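Long-range contacts in probable membrane transporter protein MamO (Magnetospirillum magneticum, PDB 5HMA), which promotes magnetite biomineralization in magnetosomes through a protease-like domain that binds transition metals and is probably not itself a protease, and activates the MamE protease: residues 134-139 / 174-179; 101-106 / 139-144; 58-63 / 80-85. All coordinates share one frame; numbering follows the deposited sequence.

Interaction 1 (134-139 / 174-179)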
loop_
_atom_site.group_PDB
_atom_site.type_symbol
_atom_site.label_atom_id
_atom_site.label_comp_id
_atom_site.label_asym_id
_atom_site.label_seq_id
_atom_site.Cartn_x
_atom_site.Cartn_y
_atom_site.Cartn_z
ATOM N N THR A 134 -11.901 11.288 -3.791
ATOM C CA THR A 134 -11.750 12.585 -3.144
ATOM C C THR A 134 -11.059 12.495 -1.781
ATOM O O THR A 134 -10.864 11.403 -1.241
ATOM C CB THR A 134 -13.115 13.254 -2.947
ATOM O OG1 THR A 134 -13.975 12.357 -2.233
ATOM C CG2 THR A 134 -13.742 13.592 -4.291
ATOM N N HIS A 135 -10.704 13.661 -1.240
ATOM C CA HIS A 135 -10.111 13.790 0.095
ATOM C C HIS A 135 -8.869 12.923 0.293
ATOM O O HIS A 135 -8.696 12.283 1.328
ATOM C CB HIS A 135 -11.159 13.475 1.165
ATOM C CG HIS A 135 -12.424 14.267 1.014
ATOM N ND1 HIS A 135 -13.541 13.766 0.383
ATOM C CD2 HIS A 135 -12.739 15.528 1.396
ATOM C CE1 HIS A 135 -14.495 14.682 0.390
ATOM N NE2 HIS A 135 -14.033 15.761 0.997
ATOM N N LEU A 136 -8.006 12.913 -0.716
ATOM C CA LEU A 136 -6.713 12.250 -0.615
ATOM C C LEU A 136 -5.650 13.204 -0.076
ATOM O O LEU A 136 -5.816 14.425 -0.120
ATOM C CB LEU A 136 -6.277 11.721 -1.980
ATOM C CG LEU A 136 -7.218 10.709 -2.623
ATOM C CD1 LEU A 136 -6.855 10.521 -4.074
ATOM C CD2 LEU A 136 -7.121 9.394 -1.884
ATOM N N LEU A 137 -4.559 12.637 0.425
ATOM C CA LEU A 137 -3.356 13.410 0.709
ATOM C C LEU A 137 -2.502 13.549 -0.544
ATOM O O LEU A 137 -2.581 12.724 -1.459
ATOM C CB LEU A 137 -2.531 12.737 1.797
ATOM C CG LEU A 137 -3.258 12.323 3.075
ATOM C CD1 LEU A 137 -2.323 11.493 3.946
ATOM C CD2 LEU A 137 -3.752 13.557 3.822
ATOM N N ARG A 138 -1.673 14.583 -0.582
ATOM C CA ARG A 138 -0.582 14.629 -1.555
ATOM C C ARG A 138 0.748 14.796 -0.854
ATOM O O ARG A 138 0.876 15.586 0.082
ATOM C CB ARG A 138 -0.777 15.764 -2.541
ATOM C CG ARG A 138 -1.943 15.527 -3.446
ATOM C CD ARG A 138 -1.950 16.535 -4.545
ATOM N NE ARG A 138 -0.862 16.317 -5.487
ATOM C CZ ARG A 138 -0.774 16.958 -6.644
ATOM N NH1 ARG A 138 0.237 16.726 -7.469
ATOM N NH2 ARG A 138 -1.713 17.835 -6.966
ATOM N N SER A 139 1.739 14.047 -1.310
ATOM C CA SER A 139 3.090 14.198 -0.797
ATOM C C SER A 139 4.105 13.857 -1.879
ATOM O O SER A 139 3.836 13.064 -2.787
ATOM C CB SER A 139 3.313 13.303 0.422
ATOM O OG SER A 139 3.776 12.038 0.002
ATOM N N GLU A 174 3.254 12.174 -9.661
ATOM C CA GLU A 174 2.692 12.892 -8.526
ATOM C C GLU A 174 2.246 11.896 -7.471
ATOM O O GLU A 174 1.698 10.841 -7.801
ATOM C CB GLU A 174 1.507 13.762 -8.963
ATOM C CG GLU A 174 1.825 14.793 -10.040
ATOM C CD GLU A 174 2.839 15.837 -9.585
ATOM O OE1 GLU A 174 2.987 16.041 -8.356
ATOM O OE2 GLU A 174 3.490 16.453 -10.458
ATOM N N GLY A 175 2.461 12.228 -6.202
ATOM C CA GLY A 175 2.108 11.319 -5.127
ATOM C C GLY A 175 0.772 11.582 -4.447
ATOM O O GLY A 175 0.506 12.685 -3.965
ATOM N N PHE A 176 -0.076 10.561 -4.405
ATOM C CA PHE A 176 -1.334 10.645 -3.674
ATOM C C PHE A 176 -1.370 9.594 -2.582
ATOM O O PHE A 176 -0.608 8.621 -2.623
ATOM C CB PHE A 176 -2.512 10.480 -4.625
ATOM C CG PHE A 176 -2.702 11.652 -5.525
ATOM C CD1 PHE A 176 -1.891 11.824 -6.639
ATOM C CD2 PHE A 176 -3.663 12.612 -5.239
ATOM C CE1 PHE A 176 -2.042 12.927 -7.464
ATOM C CE2 PHE A 176 -3.832 13.724 -6.075
ATOM C CZ PHE A 176 -3.017 13.879 -7.183
ATOM N N THR A 177 -2.243 9.788 -1.596
ATOM C CA THR A 177 -2.369 8.828 -0.504
ATOM C C THR A 177 -3.796 8.755 0.023
ATOM O O THR A 177 -4.381 9.783 0.389
ATOM C CB THR A 177 -1.443 9.171 0.696
ATOM O OG1 THR A 177 -0.077 9.243 0.264
ATOM C CG2 THR A 177 -1.577 8.099 1.770
ATOM N N VAL A 178 -4.345 7.538 0.061
ATOM C CA VAL A 178 -5.620 7.272 0.721
ATOM C C VAL A 178 -5.402 7.224 2.229
ATOM O O VAL A 178 -4.642 6.393 2.707
ATOM C CB VAL A 178 -6.232 5.958 0.241
ATOM C CG1 VAL A 178 -7.631 5.784 0.836
ATOM C CG2 VAL A 178 -6.246 5.889 -1.294
ATOM N N PRO A 179 -6.057 8.120 2.989
ATOM C CA PRO A 179 -5.870 8.131 4.452
ATOM C C PRO A 179 -6.222 6.792 5.105
ATOM O O PRO A 179 -7.185 6.147 4.700
ATOM C CB PRO A 179 -6.826 9.234 4.922
ATOM C CG PRO A 179 -6.954 10.139 3.747
ATOM C CD PRO A 179 -6.891 9.238 2.526
HETATM O O HOH W 1 1.442 11.022 -1.252
#
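Arg138 and Glu174 form a salt bridge, NH1 to OE1 at 3.0 Å, at one end of the antiparallel pair of strands 131-139 and 173-179, in the sheet that makes the second barrel of the double beta-barrel fold of trypsin-like proteases. The guanidinium and carboxylate planes stand 83° apart, and a single nitrogen meets a single oxygen. The backbones are laced by Leu137 N to Thr177 O at 2.9 Å, by the return bond from Thr177 N to Leu137 O, and by Ser139 N to Gly175 O at 3.2 Å. A water donates to Thr177 OG1 and is also hydrogen-bonded to Ser139 OG, while Asn163 hydrogen-bonds the same threonine hydroxyl. Arg138 and Phe176, a non-hydrogen-bonded pair, run alongside each other: CG sits over the ring face, 4.1 Å from its centroid, and the guanidinium lies nearly parallel to the ring, 16° between planes. The bend at chi3 (70°) carries the guanidinium over the ring rim while NH1 reaches the glutamate. An alanine here would be likely to leave Glu174 without its charge partner and strip this face of the phenylalanine of its cover. Leu137 and Thr177 meet on the other face of the sheet, CB to CB at 3.9 Å. Beyond them Leu136 sends its two methyls apart, CD1 to the Phe176 ring and CD2 toward Val178, which also packs on the metal-binding His71. At the corner of the strand, His135 O lies 3.7 Å from Pro179 CG.

Interaction 2 (101-106 / 139-144)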
loop_
_atom_site.group_PDB
_atom_site.type_symbol
_atom_site.label_atom_id
_atom_site.label_comp_id
_atom_site.label_asym_id
_atom_site.label_seq_id
_atom_site.Cartn_x
_atom_site.Cartn_y
_atom_site.Cartn_z
ATOM N N VAL A 101 6.635 12.551 6.063
ATOM C CA VAL A 101 6.127 11.183 5.935
ATOM C C VAL A 101 7.099 10.337 5.130
ATOM O O VAL A 101 8.041 10.849 4.528
ATOM C CB VAL A 101 4.726 11.156 5.297
ATOM C CG1 VAL A 101 3.705 11.727 6.274
ATOM C CG2 VAL A 101 4.717 11.964 3.997
ATOM N N PHE A 102 6.872 9.031 5.128
ATOM C CA PHE A 102 7.784 8.097 4.480
ATOM C C PHE A 102 6.962 7.107 3.690
ATOM O O PHE A 102 6.029 6.498 4.222
ATOM C CB PHE A 102 8.667 7.378 5.509
ATOM C CG PHE A 102 9.420 8.318 6.407
ATOM C CD1 PHE A 102 8.777 8.944 7.475
ATOM C CD2 PHE A 102 10.765 8.591 6.179
ATOM C CE1 PHE A 102 9.464 9.833 8.298
ATOM C CE2 PHE A 102 11.463 9.464 7.010
ATOM C CZ PHE A 102 10.809 10.094 8.063
ATOM N N ALA A 103 7.288 6.964 2.412
ATOM C CA ALA A 103 6.539 6.070 1.541
ATOM C C ALA A 103 7.388 4.847 1.237
ATOM O O ALA A 103 8.494 4.964 0.713
ATOM C CB ALA A 103 6.137 6.791 0.268
ATOM N N PHE A 104 6.877 3.678 1.604
ATOM C CA PHE A 104 7.623 2.426 1.447
ATOM C C PHE A 104 7.019 1.591 0.317
ATOM O O PHE A 104 5.805 1.622 0.100
ATOM C CB PHE A 104 7.600 1.602 2.748
ATOM C CG PHE A 104 8.496 2.128 3.842
ATOM C CD1 PHE A 104 8.086 3.189 4.643
ATOM C CD2 PHE A 104 9.723 1.532 4.099
ATOM C CE1 PHE A 104 8.904 3.659 5.675
ATOM C CE2 PHE A 104 10.540 1.993 5.129
ATOM C CZ PHE A 104 10.133 3.062 5.915
ATOM N N GLY A 105 7.856 0.819 -0.371
ATOM C CA GLY A 105 7.378 -0.113 -1.385
ATOM C C GLY A 105 8.381 -1.235 -1.608
ATOM O O GLY A 105 9.396 -1.314 -0.907
ATOM N N ARG A 106 8.097 -2.112 -2.567
ATOM C CA ARG A 106 9.057 -3.126 -2.984
ATOM C C ARG A 106 9.085 -3.135 -4.497
ATOM O O ARG A 106 8.039 -3.081 -5.156
ATOM C CB ARG A 106 8.712 -4.528 -2.426
ATOM C CG ARG A 106 8.583 -4.581 -0.899
ATOM C CD ARG A 106 8.962 -5.932 -0.305
ATOM N NE ARG A 106 10.378 -6.010 0.033
ATOM C CZ ARG A 106 10.892 -5.769 1.237
ATOM N NH1 ARG A 106 10.116 -5.421 2.249
ATOM N NH2 ARG A 106 12.198 -5.873 1.426
ATOM N N SER A 139 1.739 14.047 -1.310
ATOM C CA SER A 139 3.090 14.198 -0.797
ATOM C C SER A 139 4.105 13.857 -1.879
ATOM O O SER A 139 3.836 13.064 -2.787
ATOM C CB SER A 139 3.313 13.303 0.422
ATOM O OG SER A 139 3.776 12.038 0.002
ATOM N N ASP A 140 5.281 14.454 -1.769
ATOM C CA ASP A 140 6.355 14.170 -2.706
ATOM C C ASP A 140 7.182 12.956 -2.271
ATOM O O ASP A 140 8.266 12.727 -2.801
ATOM C CB ASP A 140 7.253 15.405 -2.877
ATOM C CG ASP A 140 7.527 16.121 -1.561
ATOM O OD1 ASP A 140 7.602 15.452 -0.514
ATOM O OD2 ASP A 140 7.671 17.360 -1.571
ATOM N N ALA A 141 6.677 12.178 -1.313
ATOM C CA ALA A 141 7.379 10.954 -0.894
ATOM C C ALA A 141 7.154 9.826 -1.899
ATOM O O ALA A 141 7.906 8.857 -1.943
ATOM C CB ALA A 141 6.934 10.506 0.496
ATOM N N VAL A 142 6.096 9.957 -2.690
ATOM C CA VAL A 142 5.773 8.984 -3.729
ATOM C C VAL A 142 6.381 9.432 -5.059
ATOM O O VAL A 142 5.958 10.433 -5.638
ATOM C CB VAL A 142 4.260 8.805 -3.833
ATOM C CG1 VAL A 142 3.891 7.928 -5.028
ATOM C CG2 VAL A 142 3.707 8.253 -2.508
ATOM N N TYR A 143 7.390 8.700 -5.527
ATOM C CA TYR A 143 8.126 9.087 -6.731
ATOM C C TYR A 143 8.062 8.016 -7.833
ATOM O O TYR A 143 8.419 8.283 -8.981
ATOM C CB TYR A 143 9.597 9.387 -6.381
ATOM C CG TYR A 143 10.410 8.147 -6.055
ATOM C CD1 TYR A 143 10.310 7.524 -4.810
ATOM C CD2 TYR A 143 11.275 7.592 -6.995
ATOM C CE1 TYR A 143 11.042 6.375 -4.516
ATOM C CE2 TYR A 143 12.015 6.449 -6.710
ATOM C CZ TYR A 143 11.896 5.842 -5.474
ATOM O OH TYR A 143 12.633 4.704 -5.203
ATOM N N SER A 144 7.622 6.806 -7.488
ATOM C CA SER A 144 7.661 5.692 -8.437
ATOM C C SER A 144 6.353 4.912 -8.492
ATOM O O SER A 144 5.716 4.687 -7.472
ATOM C CB SER A 144 8.804 4.729 -8.089
ATOM O OG SER A 144 8.702 3.503 -8.816
#
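A type I beta turn from Ser139 to Val142, opening the loop between strands 131-139 and 151-153, packs, buried, against strand 100-106 in the second sheet of the trypsin-like domain. No hydrogen bond joins the two segments; small apolar groups make the contact. The methyl of Ala103 is at its centre, 3.8 Å from Ala141 CB and 3.5 Å from Ala141 O, so it rests against both the side chain and the carbonyl of one turn residue. Val142 reaches the same methyl through its CG2 branch, at 4.0 Å. With CG1 anti to the backbone N (chi1 173°), CG2 is the branch placed beside that nitrogen, and it meets Ala103. Two residues earlier on the strand, Val101 points CG2 at Ser139, 4.1 Å from its CB, and the same methyl lies 4.4 Å from Ala141 CB. The alternation of the strand puts Val101 and Ala103 on the side facing the turn, whereas Phe102 and Phe104 point the other way. Within the turn, Ser139 OG accepts from Ala141 N at 3.2 Å with an N-H...O angle of 155°, an ST turn that helps fix where the alanine methyl is presented. Gln147 bonds the Ala141 carbonyl through NE2 and makes a weak bond to Ala103 O, bridging the two segments from outside. Across the interface itself, then, side chains no longer than a valine let the turn sit close to the strand by van der Waals contact, while the Ala141 N-H is answered by Ser139 OG and the Ala141 carbonyl by Gln147.

Interaction 3 (58-63 / 80-85)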
loop_
_atom_site.group_PDB
_atom_site.type_symbol
_atom_site.label_atom_id
_atom_site.label_comp_id
_atom_site.label_asym_id
_atom_site.label_seq_id
_atom_site.Cartn_x
_atom_site.Cartn_y
_atom_site.Cartn_z
ATOM N N ARG A 58 9.602 -14.812 0.073
ATOM C CA ARG A 58 8.629 -15.899 0.064
ATOM C C ARG A 58 7.315 -15.435 -0.553
ATOM O O ARG A 58 6.878 -14.302 -0.336
ATOM C CB ARG A 58 8.393 -16.435 1.478
ATOM C CG ARG A 58 9.545 -17.301 1.957
ATOM C CD ARG A 58 9.172 -18.160 3.144
ATOM N NE ARG A 58 7.990 -18.981 2.900
ATOM C CZ ARG A 58 7.415 -19.720 3.843
ATOM N NH1 ARG A 58 7.926 -19.724 5.066
ATOM N NH2 ARG A 58 6.338 -20.450 3.574
ATOM N N ARG A 59 6.687 -16.305 -1.332
ATOM C CA ARG A 59 5.449 -15.934 -2.006
ATOM C C ARG A 59 4.274 -16.658 -1.396
ATOM O O ARG A 59 4.377 -17.817 -1.015
ATOM C CB ARG A 59 5.542 -16.226 -3.503
ATOM C CG ARG A 59 6.558 -15.319 -4.164
ATOM C CD ARG A 59 6.696 -15.590 -5.623
ATOM N NE ARG A 59 5.531 -15.159 -6.385
ATOM C CZ ARG A 59 5.451 -15.269 -7.706
ATOM N NH1 ARG A 59 6.477 -15.786 -8.376
ATOM N NH2 ARG A 59 4.363 -14.867 -8.355
ATOM N N PHE A 60 3.155 -15.959 -1.293
ATOM C CA PHE A 60 1.926 -16.564 -0.790
ATOM C C PHE A 60 0.786 -16.171 -1.704
ATOM O O PHE A 60 0.670 -14.995 -2.071
ATOM C CB PHE A 60 1.621 -16.104 0.642
ATOM C CG PHE A 60 2.737 -16.353 1.611
ATOM C CD1 PHE A 60 2.840 -17.572 2.269
ATOM C CD2 PHE A 60 3.707 -15.383 1.836
ATOM C CE1 PHE A 60 3.876 -17.815 3.159
ATOM C CE2 PHE A 60 4.749 -15.614 2.723
ATOM C CZ PHE A 60 4.834 -16.831 3.388
ATOM N N PRO A 61 -0.049 -17.146 -2.085
ATOM C CA PRO A 61 -1.265 -16.802 -2.831
ATOM C C PRO A 61 -2.203 -15.937 -1.976
ATOM O O PRO A 61 -2.230 -16.056 -0.748
ATOM C CB PRO A 61 -1.899 -18.169 -3.162
ATOM C CG PRO A 61 -1.209 -19.164 -2.293
ATOM C CD PRO A 61 0.094 -18.595 -1.839
ATOM N N ALA A 62 -2.953 -15.050 -2.612
ATOM C CA ALA A 62 -3.882 -14.221 -1.869
ATOM C C ALA A 62 -5.205 -14.136 -2.598
ATOM O O ALA A 62 -5.254 -14.184 -3.824
ATOM C CB ALA A 62 -3.303 -12.831 -1.643
ATOM N N GLN A 63 -6.280 -14.045 -1.823
ATOM C CA GLN A 63 -7.605 -13.808 -2.368
ATOM C C GLN A 63 -8.043 -12.416 -1.963
ATOM O O GLN A 63 -7.633 -11.906 -0.917
ATOM C CB GLN A 63 -8.619 -14.849 -1.864
ATOM C CG GLN A 63 -8.241 -16.308 -2.134
ATOM C CD GLN A 63 -8.094 -16.618 -3.613
ATOM O OE1 GLN A 63 -8.936 -16.233 -4.429
ATOM N NE2 GLN A 63 -7.015 -17.316 -3.967
ATOM N N THR A 80 -2.214 -19.005 3.991
ATOM C CA THR A 80 -1.025 -19.546 4.638
ATOM C C THR A 80 -1.322 -19.881 6.087
ATOM O O THR A 80 -2.203 -19.278 6.685
ATOM C CB THR A 80 0.151 -18.529 4.581
ATOM O OG1 THR A 80 1.278 -19.064 5.288
ATOM C CG2 THR A 80 -0.270 -17.224 5.220
ATOM N N THR A 81 -0.590 -20.829 6.661
ATOM C CA THR A 81 -0.663 -21.043 8.106
ATOM C C THR A 81 0.294 -20.116 8.872
ATOM O O THR A 81 0.350 -20.149 10.095
ATOM C CB THR A 81 -0.328 -22.488 8.481
ATOM O OG1 THR A 81 0.853 -22.885 7.778
ATOM C CG2 THR A 81 -1.458 -23.407 8.098
ATOM N N GLU A 82 1.055 -19.294 8.159
ATOM C CA GLU A 82 2.070 -18.496 8.838
ATOM C C GLU A 82 1.547 -17.177 9.428
ATOM O O GLU A 82 0.544 -16.629 8.973
ATOM C CB GLU A 82 3.225 -18.216 7.886
ATOM C CG GLU A 82 4.525 -18.781 8.429
ATOM C CD GLU A 82 5.172 -19.761 7.506
ATOM O OE1 GLU A 82 6.196 -20.337 7.903
ATOM O OE2 GLU A 82 4.666 -19.944 6.379
ATOM N N LYS A 83 2.243 -16.680 10.449
ATOM C CA LYS A 83 1.923 -15.396 11.072
ATOM C C LYS A 83 2.865 -14.294 10.564
ATOM O O LYS A 83 3.988 -14.579 10.135
ATOM C CB LYS A 83 2.019 -15.513 12.594
ATOM C CG LYS A 83 0.762 -16.038 13.315
ATOM C CD LYS A 83 0.122 -17.248 12.658
ATOM C CE LYS A 83 -0.907 -17.883 13.596
ATOM N NZ LYS A 83 -2.004 -18.553 12.851
ATOM N N PHE A 84 2.424 -13.038 10.636
ATOM C CA PHE A 84 3.173 -11.922 10.060
ATOM C C PHE A 84 3.253 -10.740 10.997
ATOM O O PHE A 84 2.262 -10.386 11.639
ATOM C CB PHE A 84 2.542 -11.452 8.745
ATOM C CG PHE A 84 2.492 -12.512 7.675
ATOM C CD1 PHE A 84 1.493 -13.490 7.690
ATOM C CD2 PHE A 84 3.428 -12.530 6.649
ATOM C CE1 PHE A 84 1.433 -14.476 6.708
ATOM C CE2 PHE A 84 3.374 -13.523 5.649
ATOM C CZ PHE A 84 2.372 -14.493 5.685
ATOM N N LEU A 85 4.439 -10.136 11.072
ATOM C CA LEU A 85 4.585 -8.778 11.590
ATOM C C LEU A 85 3.767 -7.838 10.698
ATOM O O LEU A 85 3.736 -7.996 9.474
ATOM C CB LEU A 85 6.060 -8.364 11.618
ATOM C CG LEU A 85 6.936 -9.125 12.614
ATOM C CD1 LEU A 85 8.381 -8.632 12.574
ATOM C CD2 LEU A 85 6.357 -8.973 14.010
#
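Arg58 and Glu82 meet as a salt bridge beside the ring of Phe60, where strand 58-68 faces the loop after strand 73-78. Both terminal nitrogens of the arginine take part, but weakly: NH1 donates to Glu82 OE1 at 3.4 Å, and NH2 to Glu82 OE2 at 3.3 Å, the latter bond bent, with an N-H...O angle of only 123°. The two flat groups are turned 82° against each other. Each carboxylate oxygen thus receives one weak bond from the guanidinium. Phe60 CZ lies 3.6 Å from the guanidinium plane, over one face of that group and toward its rim, and Glu82 OE2 comes to the ring edge of Phe60, 3.9 Å from CE1. Thr80 has its hydroxyl engaged within its own segment: OG1 accepts from Glu82 N at 2.9 Å, an ST turn that ties the backbone N of Glu82 to the threonine side chain. The same threonine oxygen also comes to 3.6 Å from Phe60 CE1. The apolar side of the contact is a T-shaped pair in which Phe84 turns its edge to the face of Phe60, ring centroids 5.4 Å apart and planes at 83°. The contact thus lies at the surface of the six-stranded barrel: Phe60 sits on a strand paired with strands 47-51 and 73-78, and both phenylalanines pack on Val51 and Met78, so the loop 80-85 is laid against these strands.

How the interactions relate
Running from the N terminus, interaction 3 comes first: it closes a short loop in the six-stranded barrel, where strand 58-68 and strand 73-78 lead into the segment 80-85. The chain then enters the second sheet, and strand 100-106 opens interaction 2, which closes at 139-144. Interaction 1 begins at 134-139, before interaction 2 has closed, and ends at 174-179, so these two cross. The shared Ser139 and a direct touch, Gly175 CA to Val142 CB at 3.6 Å, make them continuous, tying strands 100-106, 131-139 and 173-179 together through the 139-144 turn. Interaction 3 stands apart, on the opposite side of the chain's centre, about 28 Å from interaction 1 between centres.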